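Local coordinates for DNA topoisomerase 2-associated protein PAT1 (Saccharomyces cerevisiae, PDB 5LMG) that activates mRNA decapping and represses translation, its C-terminal domain directly binding the decapping enzyme Dcp2 and the 5'-3' exonuclease Xrn1, at residues Ser233-Asn236 against Glu237-Lys241; Ser287-Leu290 against Asn291-Arg294. The protein carries 2 engineered substitutions. All blocks are in the same frame, centred on the assembly; numbering follows the deposited sequence.

Interaction 1: Ser233-Asn236 against Glu237-Lys241; sequences STWN and EIYDK. With EDO (1,2-ethanediol), chain L.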
loop_
_atom_site.group_PDB
_atom_site.type_symbol
_atom_site.label_atom_id
_atom_site.label_comp_id
_atom_site.label_asym_id
_atom_site.label_seq_id
_atom_site.Cartn_x
_atom_site.Cartn_y
_atom_site.Cartn_z
ATOM N N SER A 233 24.304 -6.581 6.762
ATOM C CA SER A 233 23.830 -6.899 5.422
ATOM C C SER A 233 23.531 -5.592 4.693
ATOM O O SER A 233 23.363 -4.555 5.340
ATOM C CB SER A 233 22.571 -7.761 5.501
ATOM O OG SER A 233 22.099 -8.129 4.215
ATOM N N THR A 234 23.471 -5.637 3.347
ATOM C CA THR A 234 23.096 -4.482 2.531
ATOM C C THR A 234 21.646 -4.077 2.922
ATOM O O THR A 234 21.354 -2.881 2.996
ATOM C CB THR A 234 23.327 -4.780 1.030
ATOM O OG1 THR A 234 24.728 -4.857 0.793
ATOM C CG2 THR A 234 22.759 -3.712 0.112
ATOM N N TRP A 235 20.778 -5.079 3.237
ATOM C CA TRP A 235 19.390 -4.845 3.660
ATOM C C TRP A 235 19.337 -4.005 4.940
ATOM O O TRP A 235 18.575 -3.037 4.980
ATOM C CB TRP A 235 18.563 -6.158 3.754
ATOM C CG TRP A 235 17.183 -6.045 4.372
ATOM C CD1 TRP A 235 16.636 -6.897 5.290
ATOM C CD2 TRP A 235 16.174 -5.044 4.108
ATOM N NE1 TRP A 235 15.358 -6.491 5.618
ATOM C CE2 TRP A 235 15.059 -5.346 4.928
ATOM C CE3 TRP A 235 16.118 -3.896 3.292
ATOM C CZ2 TRP A 235 13.898 -4.558 4.939
ATOM C CZ3 TRP A 235 14.981 -3.095 3.339
ATOM C CH2 TRP A 235 13.882 -3.437 4.139
ATOM N N ASN A 236 20.198 -4.308 5.941
ATOM C CA ASN A 236 20.274 -3.533 7.188
ATOM C C ASN A 236 20.604 -2.053 6.887
ATOM O O ASN A 236 19.943 -1.151 7.418
ATOM C CB ASN A 236 21.287 -4.143 8.172
ATOM C CG ASN A 236 20.921 -5.535 8.652
ATOM O OD1 ASN A 236 21.699 -6.484 8.513
ATOM N ND2 ASN A 236 19.728 -5.701 9.215
ATOM N N GLU A 237 21.557 -1.822 5.956
ATOM C CA GLU A 237 21.962 -0.490 5.500
ATOM C C GLU A 237 20.806 0.246 4.768
ATOM O O GLU A 237 20.552 1.420 5.051
ATOM C CB GLU A 237 23.225 -0.566 4.597
ATOM C CG GLU A 237 24.469 -1.131 5.269
ATOM C CD GLU A 237 24.865 -0.487 6.586
ATOM O OE1 GLU A 237 24.943 0.763 6.642
ATOM O OE2 GLU A 237 25.071 -1.233 7.570
ATOM N N ILE A 238 20.115 -0.446 3.840
ATOM C CA ILE A 238 19.049 0.143 3.040
ATOM C C ILE A 238 17.799 0.414 3.904
ATOM O O ILE A 238 17.195 1.482 3.762
ATOM C CB ILE A 238 18.783 -0.667 1.743
ATOM C CG1 ILE A 238 20.050 -0.568 0.827
ATOM C CG2 ILE A 238 17.506 -0.163 1.021
ATOM C CD1 ILE A 238 20.051 -1.356 -0.407
ATOM N N TYR A 239 17.463 -0.509 4.837
ATOM C CA TYR A 239 16.356 -0.326 5.790
ATOM C C TYR A 239 16.601 0.979 6.581
ATOM O O TYR A 239 15.681 1.786 6.726
ATOM C CB TYR A 239 16.244 -1.524 6.773
ATOM C CG TYR A 239 15.244 -1.285 7.890
ATOM C CD1 TYR A 239 15.621 -0.633 9.067
ATOM C CD2 TYR A 239 13.909 -1.666 7.753
ATOM C CE1 TYR A 239 14.695 -0.358 10.074
ATOM C CE2 TYR A 239 12.973 -1.397 8.758
ATOM C CZ TYR A 239 13.373 -0.751 9.920
ATOM O OH TYR A 239 12.467 -0.474 10.919
ATOM N N ASP A 240 17.848 1.173 7.082
ATOM C CA ASP A 240 18.218 2.357 7.845
ATOM C C ASP A 240 18.089 3.650 7.040
ATOM O O ASP A 240 17.681 4.662 7.612
ATOM C CB ASP A 240 19.603 2.218 8.482
ATOM C CG ASP A 240 19.788 3.173 9.642
ATOM O OD1 ASP A 240 19.039 3.042 10.651
ATOM O OD2 ASP A 240 20.624 4.099 9.520
ATOM N N LYS A 241 18.407 3.619 5.723
ATOM C CA LYS A 241 18.242 4.786 4.835
ATOM C C LYS A 241 16.743 5.140 4.713
ATOM O O LYS A 241 16.374 6.318 4.807
ATOM C CB LYS A 241 18.858 4.536 3.450
ATOM C CG LYS A 241 20.388 4.549 3.450
ATOM C CD LYS A 241 20.954 4.163 2.085
ATOM C CE LYS A 241 22.218 3.321 2.192
ATOM N NZ LYS A 241 23.369 4.093 2.737
HETATM C C1 EDO L . 19.156 -2.249 10.473
HETATM O O1 EDO L . 19.089 -0.922 9.996
HETATM C C2 EDO L . 17.732 -2.753 10.782
HETATM O O2 EDO L . 17.686 -4.158 10.712
#

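Interaction 2: Ser287-Leu290 against Asn291-Arg294; sequences SGKL and NHQR. With EDO (1,2-ethanediol), chain L.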
loop_
_atom_site.group_PDB
_atom_site.type_symbol
_atom_site.label_atom_id
_atom_site.label_comp_id
_atom_site.label_asym_id
_atom_site.label_seq_id
_atom_site.Cartn_x
_atom_site.Cartn_y
_atom_site.Cartn_z
ATOM N N SER A 287 11.582 -5.671 10.457
ATOM C CA SER A 287 12.909 -5.533 9.854
ATOM C C SER A 287 13.829 -4.567 10.632
ATOM O O SER A 287 14.976 -4.376 10.237
ATOM C CB SER A 287 12.791 -5.109 8.391
ATOM O OG SER A 287 12.370 -6.188 7.573
ATOM N N GLY A 288 13.329 -3.983 11.724
ATOM C CA GLY A 288 14.097 -3.048 12.541
ATOM C C GLY A 288 14.759 -3.650 13.765
ATOM O O GLY A 288 14.289 -4.654 14.303
ATOM N N LYS A 289 15.838 -3.015 14.240
ATOM C CA LYS A 289 16.519 -3.401 15.484
ATOM C C LYS A 289 15.663 -2.832 16.647
ATOM O O LYS A 289 14.664 -2.153 16.386
ATOM C CB LYS A 289 17.942 -2.804 15.542
ATOM C CG LYS A 289 18.886 -3.226 14.410
ATOM C CD LYS A 289 20.302 -2.714 14.665
ATOM C CE LYS A 289 21.196 -2.716 13.442
ATOM N NZ LYS A 289 21.426 -4.082 12.888
ATOM N N LEU A 290 16.058 -3.081 17.911
ATOM C CA LEU A 290 15.336 -2.566 19.079
ATOM C C LEU A 290 15.180 -1.028 19.062
ATOM O O LEU A 290 14.081 -0.531 19.339
ATOM C CB LEU A 290 15.972 -3.054 20.403
ATOM C CG LEU A 290 15.305 -2.607 21.725
ATOM C CD1 LEU A 290 13.815 -2.997 21.767
ATOM C CD2 LEU A 290 16.011 -3.199 22.909
ATOM N N ASN A 291 16.263 -0.293 18.717
ATOM C CA ASN A 291 16.252 1.179 18.677
ATOM C C ASN A 291 15.269 1.737 17.632
ATOM O O ASN A 291 14.635 2.764 17.895
ATOM C CB ASN A 291 17.659 1.754 18.523
ATOM C CG ASN A 291 18.482 1.662 19.797
ATOM O OD1 ASN A 291 17.952 1.499 20.902
ATOM N ND2 ASN A 291 19.802 1.746 19.672
ATOM N N HIS A 292 15.106 1.039 16.477
ATOM C CA HIS A 292 14.114 1.406 15.452
ATOM C C HIS A 292 12.711 1.214 16.026
ATOM O O HIS A 292 11.869 2.089 15.877
ATOM C CB HIS A 292 14.253 0.533 14.184
ATOM C CG HIS A 292 15.525 0.750 13.436
ATOM N ND1 HIS A 292 16.480 -0.249 13.341
ATOM C CD2 HIS A 292 15.973 1.851 12.788
ATOM C CE1 HIS A 292 17.460 0.269 12.618
ATOM N NE2 HIS A 292 17.189 1.522 12.251
ATOM N N GLN A 293 12.484 0.070 16.713
ATOM C CA GLN A 293 11.206 -0.295 17.310
ATOM C C GLN A 293 10.747 0.696 18.388
ATOM O O GLN A 293 9.557 1.021 18.448
ATOM C CB GLN A 293 11.233 -1.739 17.824
ATOM C CG GLN A 293 11.301 -2.790 16.703
ATOM C CD GLN A 293 11.463 -4.204 17.224
ATOM O OE1 GLN A 293 11.682 -4.438 18.413
ATOM N NE2 GLN A 293 11.360 -5.191 16.338
ATOM N N ARG A 294 11.704 1.184 19.208
ATOM C CA ARG A 294 11.505 2.168 20.273
ATOM C C ARG A 294 10.938 3.455 19.686
ATOM O O ARG A 294 9.971 3.988 20.226
ATOM C CB ARG A 294 12.821 2.466 20.996
ATOM C CG ARG A 294 13.277 1.366 21.964
ATOM C CD ARG A 294 14.639 1.706 22.540
ATOM N NE ARG A 294 14.543 2.570 23.716
ATOM C CZ ARG A 294 14.710 3.889 23.712
ATOM N NH1 ARG A 294 14.985 4.528 22.582
ATOM N NH2 ARG A 294 14.623 4.578 24.842
HETATM C C1 EDO L . 19.156 -2.249 10.473
HETATM O O1 EDO L . 19.089 -0.922 9.996
HETATM C C2 EDO L . 17.732 -2.753 10.782
HETATM O O2 EDO L . 17.686 -4.158 10.712
#

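Interaction 1: Ser233-Asn236 against Glu237-Lys241
The indole of W235 takes the CB of Y239 over one face, 4.0 Å from the centroid of its six-membered ring, a CH-pi contact. The phenol ring of Y239 then turns an edge toward the same indole. The six-membered ring of W235 and the ring of Y239 have centroids 5.8 Å apart and planes at 85°, an offset edge-to-face pair. This is i to i+4 packing in the first turns of helix 234-246, in the helical C-terminal domain of Pat1. Both residues hold CG anti to the backbone N (chi1 171° in W235, 172° in Y239), which sends the two rings out on one side of the helix. W235 and I238 also pack on M182 of helix 178-191. The OH of Y239 is hydrogen-bonded to L284 O.

S233 is the N-cap. Its OG accepts a weak bond from W235 N. The first backbone bond, E237 N to S233 O, is weak too. The next is firmer, with I238 N 2.9 Å from T234 O. The T234 and I238 side chains run side by side, with T234 CG2 3.6 Å from I238 CD1.

N236 O receives D240 N and also the ethanediol, whose O1 is the donor. The amide of N236 grips the other end of this molecule, with ND2 3.0 Å from O2.

Interaction 2: Ser287-Leu290 against Asn291-Arg294
The backbone of G288 and K289 is extended and turns into helix 290-322 at the N-cap residue K289, whose O accepts Q293 N at 3.1 Å. The next bond runs from R294 N to L290 O at 2.9 Å.

The side chain of H292 folds back on the turn. Its CG lies beside its own backbone N (chi1 -66°), and ND1 faces the incoming chain. K289 N donates to ND1 at 3.0 Å with an N-H...N angle of 154°. The donor sits at the ring edge, only 9° out of its plane. ND1 is thus the acceptor, and NE2 is hydrogen-bonded to D240 on helix 234-246. With an alanine at this position, K289 N is likely to lose its acceptor and D240 this partner, and the turn would be freer to shift. The K289 side chain runs alongside the imidazole, with CB 3.7 Å from ND1.

G288, having no side chain, brings its CA within 3.8 Å of H292 ND1. Q293 extends back along the turn, and its NE2 is hydrogen-bonded to A285 O. R294 lays CG 3.3 Å from L290 O. Its NE forms a salt bridge to an acidic side chain of the bound Dcp2 peptide, and L290 packs on an apolar one. The side chain of H292, three residues past the N-cap K289, accepts from the N-cap N-H, which is one half of a capping box, beside the Dcp2 peptide site.

Interactions 1 and 2 sit at the N-terminal ends of two helices, 234-246 and 290-322, with centres about 13 Å apart. They touch directly. D240 OD1 lies 2.9 Å from H292 NE2, a probable hydrogen bond. Y239 meets H292 edge-to-face. Y239 OH lies 3.5 Å from G288 CA, and W235 CZ2 lies 3.5 Å from S287 OG. One ethanediol, probably from the crystallisation liquor, bridges the two, hydrogen-bonded to N236 O and ND2 and to S287 O. The Dcp2 peptide is contacted from interaction 2, through L290, Q293 and R294. Interaction 1 packs against the turn that leads into helix 290-322.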